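Local coordinates for protein protease (Helicobacter pylori, PDB 5EUF) that acts as a zinc-dependent M16-family peptidase and probably cleaves human junctional adhesion molecule A, weakening the gastric epithelial barrier, at residues Val19-Leu24 and Gln203-Leu208; Gly40-Val45 and Ser87-Arg92; Tyr155-Tyr160 and Pro227-Pro232. All blocks are in the same frame, centred on the assembly; numbering follows the deposited sequence.

Contact 1. Residues Val19-Leu24 and Gln203-Leu208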
ATOM      1  N   VAL B  19      12.072  -0.035  33.203  1.00 23.49           N
ATOM      2  CA  VAL B  19      13.314  -0.744  33.477  1.00 39.66           C
ATOM      3  C   VAL B  19      13.019  -2.130  34.032  1.00 34.08           C
ATOM      4  O   VAL B  19      12.388  -2.264  35.080  1.00 31.10           O
ATOM      5  CB  VAL B  19      14.206   0.021  34.475  1.00 36.97           C
ATOM      6  CG1 VAL B  19      15.623  -0.533  34.452  1.00 33.85           C
ATOM      7  CG2 VAL B  19      14.213   1.502  34.148  1.00 33.32           C
ATOM      8  N   VAL B  20      13.474  -3.158  33.326  1.00 36.50           N
ATOM      9  CA  VAL B  20      13.218  -4.534  33.733  1.00 27.71           C
ATOM     10  C   VAL B  20      14.514  -5.285  34.023  1.00 39.88           C
ATOM     11  O   VAL B  20      15.380  -5.415  33.154  1.00 29.35           O
ATOM     12  CB  VAL B  20      12.423  -5.304  32.663  1.00 27.76           C
ATOM     13  CG1 VAL B  20      12.149  -6.724  33.132  1.00 25.14           C
ATOM     14  CG2 VAL B  20      11.121  -4.577  32.339  1.00 25.10           C
ATOM     15  N   SER B  21      14.631  -5.776  35.253  1.00 41.65           N
ATOM     16  CA  SER B  21      15.790  -6.547  35.679  1.00 33.50           C
ATOM     17  C   SER B  21      15.423  -8.018  35.844  1.00 33.19           C
ATOM     18  O   SER B  21      14.488  -8.354  36.569  1.00 40.52           O
ATOM     19  CB  SER B  21      16.348  -5.986  36.990  1.00 38.20           C
ATOM     20  OG  SER B  21      17.331  -6.845  37.541  1.00 43.84           O
ATOM     21  N   VAL B  22      16.156  -8.894  35.164  1.00 33.22           N
ATOM     22  CA  VAL B  22      15.914 -10.329  35.266  1.00 43.31           C
ATOM     23  C   VAL B  22      17.174 -11.047  35.748  1.00 49.28           C
ATOM     24  O   VAL B  22      17.965 -11.533  34.941  1.00 50.40           O
ATOM     25  CB  VAL B  22      15.463 -10.932  33.918  1.00 38.33           C
ATOM     26  CG1 VAL B  22      14.915 -12.339  34.120  1.00 37.47           C
ATOM     27  CG2 VAL B  22      14.417 -10.049  33.261  1.00 34.81           C
ATOM     28  N   PRO B  23      17.365 -11.106  37.075  1.00 48.75           N
ATOM     29  CA  PRO B  23      18.559 -11.720  37.663  1.00 40.81           C
ATOM     30  C   PRO B  23      18.668 -13.211  37.368  1.00 45.77           C
ATOM     31  O   PRO B  23      17.652 -13.900  37.257  1.00 42.79           O
ATOM     32  CB  PRO B  23      18.375 -11.483  39.166  1.00 35.97           C
ATOM     33  CG  PRO B  23      17.422 -10.349  39.264  1.00 39.78           C
ATOM     34  CD  PRO B  23      16.498 -10.501  38.099  1.00 48.00           C
ATOM     35  N   LEU B  24      19.899 -13.691  37.238  1.00 48.85           N
ATOM     36  CA  LEU B  24      20.165 -15.112  37.064  1.00 49.43           C
ATOM     37  C   LEU B  24      21.322 -15.534  37.964  1.00 67.24           C
ATOM     38  O   LEU B  24      22.489 -15.321  37.629  1.00 72.49           O
ATOM     39  CB  LEU B  24      20.483 -15.438  35.601  1.00 54.05           C
ATOM     40  CG  LEU B  24      19.361 -15.284  34.567  1.00 45.34           C
ATOM     41  CD1 LEU B  24      19.857 -15.657  33.176  1.00 32.07           C
ATOM     42  CD2 LEU B  24      18.149 -16.119  34.946  1.00 34.74           C
ATOM     43  N   GLN B 203      18.652  -3.974  42.219  1.00 59.76           N
ATOM     44  CA  GLN B 203      18.753  -2.633  42.784  1.00 55.31           C
ATOM     45  C   GLN B 203      19.964  -1.895  42.225  1.00 49.06           C
ATOM     46  O   GLN B 203      19.992  -0.664  42.207  1.00 56.10           O
ATOM     47  CB  GLN B 203      18.824  -2.689  44.312  1.00 60.13           C
ATOM     48  CG  GLN B 203      17.543  -3.172  44.979  1.00 72.21           C
ATOM     49  CD  GLN B 203      16.386  -2.204  44.803  1.00 82.31           C
ATOM     50  OE1 GLN B 203      16.584  -1.017  44.538  1.00 82.96           O
ATOM     51  NE2 GLN B 203      15.166  -2.710  44.950  1.00 81.51           N
ATOM     52  N   LYS B 204      20.960  -2.647  41.768  1.00 38.88           N
ATOM     53  CA  LYS B 204      22.110  -2.050  41.099  1.00 40.16           C
ATOM     54  C   LYS B 204      21.733  -1.663  39.675  1.00 45.52           C
ATOM     55  O   LYS B 204      22.142  -0.612  39.181  1.00 41.46           O
ATOM     56  CB  LYS B 204      23.304  -3.007  41.093  1.00 33.14           C
ATOM     57  CG  LYS B 204      24.537  -2.434  40.404  1.00 48.15           C
ATOM     58  CD  LYS B 204      25.700  -3.416  40.416  1.00 59.61           C
ATOM     59  CE  LYS B 204      26.899  -2.863  39.655  1.00 59.71           C
ATOM     60  NZ  LYS B 204      27.374  -1.570  40.225  1.00 71.23           N
ATOM     61  N   VAL B 205      20.953  -2.519  39.021  1.00 43.46           N
ATOM     62  CA  VAL B 205      20.446  -2.237  37.682  1.00 32.90           C
ATOM     63  C   VAL B 205      19.600  -0.971  37.692  1.00 38.44           C
ATOM     64  O   VAL B 205      19.774  -0.086  36.851  1.00 49.97           O
ATOM     65  CB  VAL B 205      19.601  -3.408  37.126  1.00 25.39           C
ATOM     66  CG1 VAL B 205      18.868  -2.989  35.861  1.00 27.38           C
ATOM     67  CG2 VAL B 205      20.472  -4.621  36.856  1.00 25.34           C
ATOM     68  N   PHE B 206      18.694  -0.884  38.660  1.00 33.61           N
ATOM     69  CA  PHE B 206      17.778   0.247  38.751  1.00 34.10           C
ATOM     70  C   PHE B 206      18.505   1.565  38.992  1.00 37.33           C
ATOM     71  O   PHE B 206      18.287   2.534  38.265  1.00 44.21           O
ATOM     72  CB  PHE B 206      16.746   0.006  39.854  1.00 29.83           C
ATOM     73  CG  PHE B 206      15.744  -1.060  39.518  1.00 37.01           C
ATOM     74  CD1 PHE B 206      15.402  -1.315  38.200  1.00 38.52           C
ATOM     75  CD2 PHE B 206      15.147  -1.811  40.515  1.00 43.02           C
ATOM     76  CE1 PHE B 206      14.483  -2.296  37.883  1.00 34.19           C
ATOM     77  CE2 PHE B 206      14.226  -2.794  40.205  1.00 45.93           C
ATOM     78  CZ  PHE B 206      13.894  -3.036  38.887  1.00 36.62           C
ATOM     79  N   GLU B 207      19.376   1.602  39.998  1.00 32.06           N
ATOM     80  CA  GLU B 207      20.074   2.836  40.346  1.00 39.01           C
ATOM     81  C   GLU B 207      21.035   3.273  39.240  1.00 39.84           C
ATOM     82  O   GLU B 207      21.291   4.466  39.072  1.00 47.57           O
ATOM     83  CB  GLU B 207      20.832   2.685  41.672  1.00 51.01           C
ATOM     84  CG  GLU B 207      22.072   1.805  41.612  1.00 60.79           C
ATOM     85  CD  GLU B 207      22.918   1.899  42.870  1.00 67.91           C
ATOM     86  OE1 GLU B 207      22.511   2.612  43.813  1.00 64.44           O
ATOM     87  OE2 GLU B 207      23.991   1.261  42.915  1.00 73.12           O
ATOM     88  N   LEU B 208      21.557   2.312  38.484  1.00 33.47           N
ATOM     89  CA  LEU B 208      22.463   2.631  37.387  1.00 33.98           C
ATOM     90  C   LEU B 208      21.689   3.108  36.164  1.00 32.54           C
ATOM     91  O   LEU B 208      22.156   3.970  35.420  1.00 37.47           O
ATOM     92  CB  LEU B 208      23.333   1.424  37.031  1.00 30.33           C
ATOM     93  CG  LEU B 208      24.788   1.500  37.507  1.00 33.32           C
ATOM     94  CD1 LEU B 208      24.857   1.744  39.006  1.00 34.18           C
ATOM     95  CD2 LEU B 208      25.548   0.239  37.131  1.00 38.48           C
TER

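Contact 2. Residues Gly40-Val45 and Ser87-Arg92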
ATOM      1  N   GLY B  40       8.631  -0.114  14.788  1.00 20.26           N
ATOM      2  CA  GLY B  40       8.967  -1.036  13.723  1.00 18.77           C
ATOM      3  C   GLY B  40       8.466  -0.501  12.400  1.00 25.17           C
ATOM      4  O   GLY B  40       8.171   0.687  12.273  1.00 22.34           O
ATOM      5  N   SER B  41       8.361  -1.383  11.412  1.00 29.02           N
ATOM      6  CA  SER B  41       7.860  -0.994  10.105  1.00 21.19           C
ATOM      7  C   SER B  41       6.361  -0.721  10.168  1.00 30.59           C
ATOM      8  O   SER B  41       5.800  -0.095   9.269  1.00 26.93           O
ATOM      9  CB  SER B  41       8.161  -2.078   9.070  1.00 32.99           C
ATOM     10  OG  SER B  41       7.506  -3.292   9.395  1.00 42.26           O
ATOM     11  N   ARG B  42       5.721  -1.190  11.238  1.00 28.72           N
ATOM     12  CA  ARG B  42       4.282  -1.014  11.404  1.00 31.15           C
ATOM     13  C   ARG B  42       3.948   0.430  11.769  1.00 32.50           C
ATOM     14  O   ARG B  42       2.796   0.856  11.676  1.00 38.94           O
ATOM     15  CB  ARG B  42       3.736  -1.967  12.470  1.00 30.83           C
ATOM     16  CG  ARG B  42       3.805  -1.411  13.875  1.00 48.27           C
ATOM     17  CD  ARG B  42       3.166  -2.338  14.893  1.00 42.65           C
ATOM     18  NE  ARG B  42       2.697  -1.585  16.049  1.00 35.36           N
ATOM     19  CZ  ARG B  42       1.426  -1.264  16.254  1.00 40.09           C
ATOM     20  NH1 ARG B  42       0.502  -1.650  15.387  1.00 47.36           N
ATOM     21  NH2 ARG B  42       1.076  -0.565  17.327  1.00 50.76           N
ATOM     22  N   ASN B  43       4.964   1.177  12.185  1.00 29.09           N
ATOM     23  CA  ASN B  43       4.791   2.584  12.518  1.00 25.07           C
ATOM     24  C   ASN B  43       5.190   3.488  11.358  1.00 17.76           C
ATOM     25  O   ASN B  43       5.311   4.702  11.515  1.00 28.58           O
ATOM     26  CB  ASN B  43       5.603   2.938  13.762  1.00 21.32           C
ATOM     27  CG  ASN B  43       5.291   2.035  14.935  1.00 28.16           C
ATOM     28  OD1 ASN B  43       5.985   1.044  15.175  1.00 36.40           O
ATOM     29  ND2 ASN B  43       4.242   2.371  15.676  1.00 28.02           N
ATOM     30  N   GLU B  44       5.398   2.887  10.192  1.00 22.13           N
ATOM     31  CA  GLU B  44       5.764   3.640   8.998  1.00 25.38           C
ATOM     32  C   GLU B  44       4.560   3.857   8.093  1.00 30.56           C
ATOM     33  O   GLU B  44       3.460   3.371   8.368  1.00 36.17           O
ATOM     34  CB  GLU B  44       6.868   2.919   8.221  1.00 12.74           C
ATOM     35  CG  GLU B  44       8.124   2.647   9.025  1.00 23.12           C
ATOM     36  CD  GLU B  44       9.116   1.799   8.261  1.00 32.91           C
ATOM     37  OE1 GLU B  44       8.741   1.285   7.185  1.00 14.74           O
ATOM     38  OE2 GLU B  44      10.267   1.647   8.729  1.00 48.91           O
ATOM     39  N   VAL B  45       4.781   4.593   7.010  1.00 27.25           N
ATOM     40  CA  VAL B  45       3.744   4.878   6.024  1.00 28.53           C
ATOM     41  C   VAL B  45       4.339   4.738   4.627  1.00 25.53           C
ATOM     42  O   VAL B  45       5.473   5.162   4.395  1.00 14.76           O
ATOM     43  CB  VAL B  45       3.157   6.297   6.207  1.00 25.16           C
ATOM     44  CG1 VAL B  45       2.141   6.593   5.127  1.00 30.61           C
ATOM     45  CG2 VAL B  45       2.522   6.445   7.582  1.00 24.95           C
ATOM     46  N   SER B  87      12.368  -5.194  13.436  1.00 13.42           N
ATOM     47  CA  SER B  87      11.356  -6.040  12.826  1.00 24.46           C
ATOM     48  C   SER B  87      10.111  -5.223  12.527  1.00 30.56           C
ATOM     49  O   SER B  87      10.163  -3.994  12.463  1.00 41.71           O
ATOM     50  CB  SER B  87      11.018  -7.227  13.729  1.00 26.62           C
ATOM     51  OG  SER B  87      10.543  -6.791  14.990  1.00 29.12           O
ATOM     52  N   PHE B  88       8.991  -5.910  12.346  1.00 23.85           N
ATOM     53  CA  PHE B  88       7.731  -5.247  12.054  1.00 22.75           C
ATOM     54  C   PHE B  88       7.260  -4.370  13.209  1.00 31.20           C
ATOM     55  O   PHE B  88       6.692  -3.300  12.993  1.00 29.56           O
ATOM     56  CB  PHE B  88       6.655  -6.281  11.727  1.00 19.61           C
ATOM     57  CG  PHE B  88       6.871  -6.992  10.426  1.00 23.87           C
ATOM     58  CD1 PHE B  88       7.681  -8.112  10.360  1.00 13.42           C
ATOM     59  CD2 PHE B  88       6.254  -6.545   9.269  1.00 20.32           C
ATOM     60  CE1 PHE B  88       7.877  -8.771   9.161  1.00 18.10           C
ATOM     61  CE2 PHE B  88       6.446  -7.201   8.068  1.00 17.62           C
ATOM     62  CZ  PHE B  88       7.257  -8.314   8.014  1.00 13.81           C
ATOM     63  N   ASP B  89       7.509  -4.824  14.434  1.00 32.37           N
ATOM     64  CA  ASP B  89       6.880  -4.223  15.606  1.00 31.94           C
ATOM     65  C   ASP B  89       7.859  -3.603  16.596  1.00 26.16           C
ATOM     66  O   ASP B  89       7.511  -2.665  17.313  1.00 34.27           O
ATOM     67  CB  ASP B  89       6.038  -5.274  16.332  1.00 20.18           C
ATOM     68  CG  ASP B  89       5.051  -5.959  15.413  1.00 13.38           C
ATOM     69  OD1 ASP B  89       4.492  -5.281  14.528  1.00 15.45           O
ATOM     70  OD2 ASP B  89       4.833  -7.178  15.573  1.00 32.54           O
ATOM     71  N   ILE B  90       9.077  -4.127  16.638  1.00 27.27           N
ATOM     72  CA  ILE B  90      10.020  -3.752  17.684  1.00 22.20           C
ATOM     73  C   ILE B  90      11.426  -3.494  17.143  1.00 17.77           C
ATOM     74  O   ILE B  90      11.929  -4.242  16.304  1.00 26.23           O
ATOM     75  CB  ILE B  90      10.073  -4.851  18.779  1.00 43.08           C
ATOM     76  CG1 ILE B  90      11.221  -4.606  19.759  1.00 45.92           C
ATOM     77  CG2 ILE B  90      10.205  -6.232  18.152  1.00 40.46           C
ATOM     78  CD1 ILE B  90      11.457  -5.763  20.712  1.00 44.26           C
ATOM     79  N   THR B  91      12.040  -2.410  17.609  1.00 25.99           N
ATOM     80  CA  THR B  91      13.457  -2.149  17.364  1.00 25.61           C
ATOM     81  C   THR B  91      14.251  -2.505  18.619  1.00 21.36           C
ATOM     82  O   THR B  91      13.907  -2.069  19.718  1.00 19.57           O
ATOM     83  CB  THR B  91      13.718  -0.679  16.986  1.00 19.54           C
ATOM     84  OG1 THR B  91      13.036  -0.365  15.767  1.00 16.29           O
ATOM     85  CG2 THR B  91      15.205  -0.437  16.799  1.00 23.81           C
ATOM     86  N   ARG B  92      15.313  -3.289  18.457  1.00 20.07           N
ATOM     87  CA  ARG B  92      16.001  -3.866  19.610  1.00 20.76           C
ATOM     88  C   ARG B  92      17.525  -3.768  19.545  1.00 23.28           C
ATOM     89  O   ARG B  92      18.148  -4.198  18.574  1.00 33.44           O
ATOM     90  CB  ARG B  92      15.583  -5.329  19.761  1.00 20.85           C
ATOM     91  CG  ARG B  92      16.300  -6.100  20.850  1.00 21.55           C
ATOM     92  CD  ARG B  92      15.646  -7.459  21.032  1.00 26.80           C
ATOM     93  NE  ARG B  92      16.314  -8.277  22.038  1.00 42.49           N
ATOM     94  CZ  ARG B  92      17.214  -9.215  21.760  1.00 33.31           C
ATOM     95  NH1 ARG B  92      17.767  -9.912  22.743  1.00 31.84           N
ATOM     96  NH2 ARG B  92      17.557  -9.456  20.502  1.00 31.74           N
TER

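Contact 3. Residues Tyr155-Tyr160 and Pro227-Pro232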
ATOM      1  N   TYR B 155      -1.133  -8.524   2.658  1.00 18.41           N
ATOM      2  CA  TYR B 155      -1.668  -7.309   3.265  1.00 18.52           C
ATOM      3  C   TYR B 155      -1.815  -6.211   2.218  1.00 26.17           C
ATOM      4  O   TYR B 155      -0.966  -6.056   1.340  1.00 43.05           O
ATOM      5  CB  TYR B 155      -0.772  -6.823   4.404  1.00 16.87           C
ATOM      6  CG  TYR B 155      -0.667  -7.765   5.585  1.00 27.96           C
ATOM      7  CD1 TYR B 155      -1.587  -7.713   6.626  1.00 21.48           C
ATOM      8  CD2 TYR B 155       0.368  -8.689   5.671  1.00 19.71           C
ATOM      9  CE1 TYR B 155      -1.490  -8.559   7.714  1.00 12.84           C
ATOM     10  CE2 TYR B 155       0.474  -9.541   6.758  1.00 15.04           C
ATOM     11  CZ  TYR B 155      -0.457  -9.470   7.775  1.00 17.52           C
ATOM     12  OH  TYR B 155      -0.353 -10.317   8.856  1.00 31.27           O
ATOM     13  N   VAL B 156      -2.891  -5.443   2.322  1.00 24.88           N
ATOM     14  CA  VAL B 156      -3.202  -4.426   1.326  1.00 22.66           C
ATOM     15  C   VAL B 156      -3.164  -3.028   1.935  1.00 16.54           C
ATOM     16  O   VAL B 156      -2.761  -2.061   1.289  1.00 25.20           O
ATOM     17  CB  VAL B 156      -4.589  -4.680   0.702  1.00 20.45           C
ATOM     18  CG1 VAL B 156      -4.941  -3.595  -0.300  1.00 21.03           C
ATOM     19  CG2 VAL B 156      -4.624  -6.049   0.043  1.00 18.01           C
ATOM     20  N   TYR B 157      -3.562  -2.936   3.197  1.00 17.44           N
ATOM     21  CA  TYR B 157      -3.779  -1.646   3.828  1.00 20.58           C
ATOM     22  C   TYR B 157      -2.869  -1.440   5.035  1.00 20.51           C
ATOM     23  O   TYR B 157      -2.223  -0.399   5.167  1.00 25.68           O
ATOM     24  CB  TYR B 157      -5.250  -1.523   4.231  1.00 24.11           C
ATOM     25  CG  TYR B 157      -5.625  -0.198   4.841  1.00 21.92           C
ATOM     26  CD1 TYR B 157      -5.161   0.993   4.301  1.00 20.79           C
ATOM     27  CD2 TYR B 157      -6.462  -0.137   5.944  1.00 17.31           C
ATOM     28  CE1 TYR B 157      -5.507   2.207   4.854  1.00 18.15           C
ATOM     29  CE2 TYR B 157      -6.821   1.071   6.500  1.00 19.87           C
ATOM     30  CZ  TYR B 157      -6.339   2.240   5.953  1.00 21.87           C
ATOM     31  OH  TYR B 157      -6.690   3.447   6.512  1.00 34.72           O
ATOM     32  N   HIS B 158      -2.822  -2.438   5.911  1.00 26.65           N
ATOM     33  CA  HIS B 158      -1.986  -2.385   7.106  1.00 26.05           C
ATOM     34  C   HIS B 158      -0.508  -2.283   6.722  1.00 20.78           C
ATOM     35  O   HIS B 158      -0.098  -2.819   5.694  1.00 22.68           O
ATOM     36  CB  HIS B 158      -2.240  -3.621   7.971  1.00 17.17           C
ATOM     37  CG  HIS B 158      -1.582  -3.574   9.312  1.00 13.59           C
ATOM     38  ND1 HIS B 158      -0.365  -4.170   9.565  1.00 16.70           N
ATOM     39  CD2 HIS B 158      -1.975  -3.009  10.478  1.00 17.41           C
ATOM     40  CE1 HIS B 158      -0.035  -3.970  10.828  1.00 21.29           C
ATOM     41  NE2 HIS B 158      -0.995  -3.268  11.404  1.00 21.35           N
ATOM     42  N   PRO B 159       0.295  -1.577   7.537  1.00 21.76           N
ATOM     43  CA  PRO B 159       1.735  -1.419   7.290  1.00 21.96           C
ATOM     44  C   PRO B 159       2.514  -2.727   7.105  1.00 24.36           C
ATOM     45  O   PRO B 159       3.661  -2.682   6.664  1.00 29.52           O
ATOM     46  CB  PRO B 159       2.214  -0.687   8.542  1.00 13.60           C
ATOM     47  CG  PRO B 159       1.055   0.138   8.934  1.00 38.86           C
ATOM     48  CD  PRO B 159      -0.164  -0.693   8.623  1.00 35.09           C
ATOM     49  N   TYR B 160       1.906  -3.869   7.417  1.00 20.12           N
ATOM     50  CA  TYR B 160       2.537  -5.158   7.141  1.00 22.52           C
ATOM     51  C   TYR B 160       2.531  -5.440   5.640  1.00 28.08           C
ATOM     52  O   TYR B 160       2.969  -6.501   5.195  1.00 37.80           O
ATOM     53  CB  TYR B 160       1.836  -6.290   7.893  1.00 18.41           C
ATOM     54  CG  TYR B 160       2.036  -6.263   9.392  1.00 21.88           C
ATOM     55  CD1 TYR B 160       3.003  -5.452   9.973  1.00 21.07           C
ATOM     56  CD2 TYR B 160       1.259  -7.056  10.229  1.00 25.56           C
ATOM     57  CE1 TYR B 160       3.186  -5.427  11.346  1.00 12.02           C
ATOM     58  CE2 TYR B 160       1.435  -7.039  11.600  1.00 15.29           C
ATOM     59  CZ  TYR B 160       2.400  -6.224  12.152  1.00 21.80           C
ATOM     60  OH  TYR B 160       2.577  -6.208  13.515  1.00 22.77           O
ATOM     61  N   PRO B 227      -1.054   3.494  15.101  1.00 39.53           N
ATOM     62  CA  PRO B 227      -1.506   3.171  13.740  1.00 34.35           C
ATOM     63  C   PRO B 227      -2.979   2.768  13.717  1.00 27.93           C
ATOM     64  O   PRO B 227      -3.441   2.046  14.602  1.00 29.96           O
ATOM     65  CB  PRO B 227      -0.599   2.002  13.328  1.00 15.66           C
ATOM     66  CG  PRO B 227      -0.016   1.487  14.598  1.00 20.31           C
ATOM     67  CD  PRO B 227       0.097   2.670  15.503  1.00 23.16           C
ATOM     68  N   TYR B 228      -3.706   3.245  12.713  1.00 25.19           N
ATOM     69  CA  TYR B 228      -5.151   3.057  12.653  1.00 31.52           C
ATOM     70  C   TYR B 228      -5.578   2.268  11.417  1.00 26.16           C
ATOM     71  O   TYR B 228      -6.761   1.996  11.222  1.00 29.72           O
ATOM     72  CB  TYR B 228      -5.856   4.415  12.674  1.00 25.38           C
ATOM     73  CG  TYR B 228      -5.324   5.387  11.645  1.00 38.38           C
ATOM     74  CD1 TYR B 228      -5.857   5.432  10.362  1.00 48.99           C
ATOM     75  CD2 TYR B 228      -4.285   6.255  11.952  1.00 36.87           C
ATOM     76  CE1 TYR B 228      -5.371   6.317   9.415  1.00 39.56           C
ATOM     77  CE2 TYR B 228      -3.793   7.143  11.012  1.00 42.55           C
ATOM     78  CZ  TYR B 228      -4.340   7.170   9.746  1.00 34.63           C
ATOM     79  OH  TYR B 228      -3.854   8.051   8.807  1.00 27.44           O
HETATM   80  N   MSE B 229      -4.607   1.901  10.589  1.00 25.06           N
HETATM   81  CA  MSE B 229      -4.887   1.209   9.340  1.00 16.94           C
HETATM   82  C   MSE B 229      -5.023  -0.297   9.536  1.00 21.68           C
HETATM   83  O   MSE B 229      -4.106  -1.059   9.225  1.00 19.26           O
HETATM   84  CB  MSE B 229      -3.790   1.507   8.316  1.00 43.42           C
HETATM   85  CG  MSE B 229      -3.703   2.973   7.914  1.00 17.35           C
HETATM   86 SE   MSE B 229      -1.903   3.697   8.052  0.79 83.41          SE
HETATM   87  CE  MSE B 229      -1.600   3.384   9.952  1.00 27.36           C
ATOM     88  N   LYS B 230      -6.174  -0.723  10.046  1.00 16.78           N
ATOM     89  CA  LYS B 230      -6.409  -2.143  10.280  1.00 16.36           C
ATOM     90  C   LYS B 230      -6.727  -2.875   8.984  1.00 16.22           C
ATOM     91  O   LYS B 230      -7.573  -2.437   8.204  1.00 36.04           O
ATOM     92  CB  LYS B 230      -7.544  -2.351  11.284  1.00 17.11           C
ATOM     93  CG  LYS B 230      -7.809  -3.817  11.593  1.00 37.85           C
ATOM     94  CD  LYS B 230      -8.868  -3.994  12.667  1.00 47.30           C
ATOM     95  CE  LYS B 230      -9.040  -5.463  13.027  1.00 48.18           C
ATOM     96  NZ  LYS B 230     -10.102  -5.671  14.053  1.00 56.68           N
ATOM     97  N   GLU B 231      -6.040  -3.990   8.758  1.00 26.85           N
ATOM     98  CA  GLU B 231      -6.305  -4.824   7.593  1.00 30.57           C
ATOM     99  C   GLU B 231      -7.716  -5.379   7.625  1.00 23.31           C
ATOM    100  O   GLU B 231      -8.106  -6.033   8.590  1.00 33.69           O
ATOM    101  CB  GLU B 231      -5.305  -5.975   7.510  1.00 24.47           C
ATOM    102  CG  GLU B 231      -4.321  -5.847   6.369  1.00 24.66           C
ATOM    103  CD  GLU B 231      -4.944  -6.097   5.020  1.00 36.96           C
ATOM    104  OE1 GLU B 231      -5.895  -6.902   4.937  1.00 60.01           O
ATOM    105  OE2 GLU B 231      -4.476  -5.484   4.040  1.00 24.65           O
ATOM    106  N   PRO B 232      -8.492  -5.109   6.567  1.00 29.21           N
ATOM    107  CA  PRO B 232      -9.811  -5.729   6.440  1.00 29.20           C
ATOM    108  C   PRO B 232      -9.676  -7.248   6.430  1.00 25.99           C
ATOM    109  O   PRO B 232      -8.651  -7.752   5.974  1.00 40.10           O
ATOM    110  CB  PRO B 232     -10.321  -5.203   5.094  1.00 31.56           C
ATOM    111  CG  PRO B 232      -9.555  -3.940   4.863  1.00 17.85           C
ATOM    112  CD  PRO B 232      -8.204  -4.186   5.455  1.00 16.84           C
TER

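Contact 1. Residues Val19-Leu24 and Gln203-Leu208
With chi1 at -165°, V19 carries CG1 anti to its amide nitrogen and presents that methyl to the ring of F206; in F206, chi1 of -71° sets CG anti to the carbonyl carbon and swings the ring across so that its CD1-CE1 rim reaches the strand. The V19 and F206 side chains pass alongside one another, heading opposite ways. CG1 of V19 lies in the plane of the ring, at its edge, 3.8 Å from F206 CD1. The next ring carbon, F206 CE1, comes 3.5 Å from the carbonyl oxygen V19 O, again at the edge and near the ring plane, so one rim of the ring meets both a methyl and a backbone oxygen. V205, one residue back along the helix, takes up the space beside S21: V205 CG2 is 3.9 Å from S21 OG, and V205 CG1 is 4.1 Å from S21 CB. The same CG1 reaches V19 CG1 at 4.3 Å, bridging the two strand residues. No hydrogen bond joins the segments, and the hydroxyl of S21 pairs instead with S202 OG just ahead of the helical segment. The axes of the segments 19-23 and 203-208 approach to 8.5 Å and run nearly antiparallel, at 155°. V19 and S21, two apart on the extended strand, point to the helix side. All four touching residues are buried, as expected for a helix laid on a sheet. Backbone bonds tie strand 18-23 to strand 9-12 through V11 and E9, and to strand 192-198 through V194 and V196. From the strand V20 and V22 point away from helix 202-213 and pack on helix 365-376, while V205 also rests on V196 and L208 meets helix 102-113.

Contact 2. Residues Gly40-Val45 and Ser87-Arg92
Two backbone amides of the 3-10 turn are donors to the loop S87-I90. R42 N gives the firmer bond, 2.9 Å to F88 O, lying in the carbonyl plane with an N-H...O angle of 152°; S41 N makes a weak one to S87 O at 3.3 Å. G40 CA also lies 3.3 Å from F88 O, a CA-H...O contact, and with no side chain on G40 its CA sits only 4.2 Å from that of D89. The turn is braced internally by G40 N, which bonds in plane to a lone pair of N43 OD1.

Among side chains, S41 OG lies obliquely by the F88 ring, 3.5 Å from CD2. R42 runs extended from CG to NE and crosses D89 at about a right angle, bringing CD to 3.2 Å from D89 OD1, while NE stays 4.4 Å from that oxygen, too far for a salt bridge. The arginine pairs with D307 instead, and D89 with Q306 N and Y160.

The S41 side chain is about 7 Å from that of H53, a zinc ligand in the H-x-x-E-H helix, the inverted zinc motif characteristic of M16 peptidases.

Contact 3. Residues Tyr155-Tyr160 and Pro227-Pro232
The side chains of M229, a selenomethionine, and Y157 run at about a right angle to each other and form the apolar centre. M229 CB stands over one face of the tyrosine ring, 3.7 Å from the ring centroid and 19° off its normal, a CH-pi contact; M229 CG moves out to the hydroxyl end, 3.4 Å from Y157 CZ. The tyrosine ring is carried there by chi1 of -177°, with CG anti to the backbone N. P232 CD touches Y157 CB at 4.2 Å, and P159 CD also packs against M229 CB. F167 of the second subunit also stacks on Y157, so the ring belongs to the dimer interface as well.

M229 is the centre of an inverse gamma turn, closed by a weak bond from K230 N to Y228 O. The turn lies in the connection leading from helix 202-213 of the first α/β half to strand 238-243, an outermost strand of the second sheet.

Further out, backbone oxygens and the E231 side chain take over. K230 O meets the Y157 ring at its edge, 3.4 Å from CD2, and M229 O lies at the edge of the imidazole of H158, 3.1 Å from CD2; the NE2 of that histidine bonds to D307. E231 CG lies in the plane of the Y155 ring at its edge, 3.3 Å from CD1. Its carboxylate then turns to the backbone: OE2 accepts from Y157 N at 2.8 Å, on the anti side and 25° out of the carboxylate plane. V156 N points to the same OE2 as a second donor, although the modelled separation is too short to be trusted, and OE1 has a long, weak ion pair with K257.

In the fold
Contacts 2 and 3 adjoin, their centres about 13 Å apart. R42, F88 and D89 lie against P159, Y160 and P227: R42 O approaches P159 CG to 3.3 Å, F88 CD2 comes 3.5 Å from Y160 CD1, where the two rings meet edge-to-face, and the D89 carboxylate probably hydrogen-bonds to the Y160 hydroxyl. Both contacts also turn to D307, contact 2 through R42 and contact 3 through H158. Contact 2 is nearer the metal, with the side chain of D89 about 10 Å from a bound zinc ion, against about 14 Å for that of Y155 in contact 3. Contact 1 is remote, its centre about 26 Å from that of contact 2, but both reach the same six-stranded sheet.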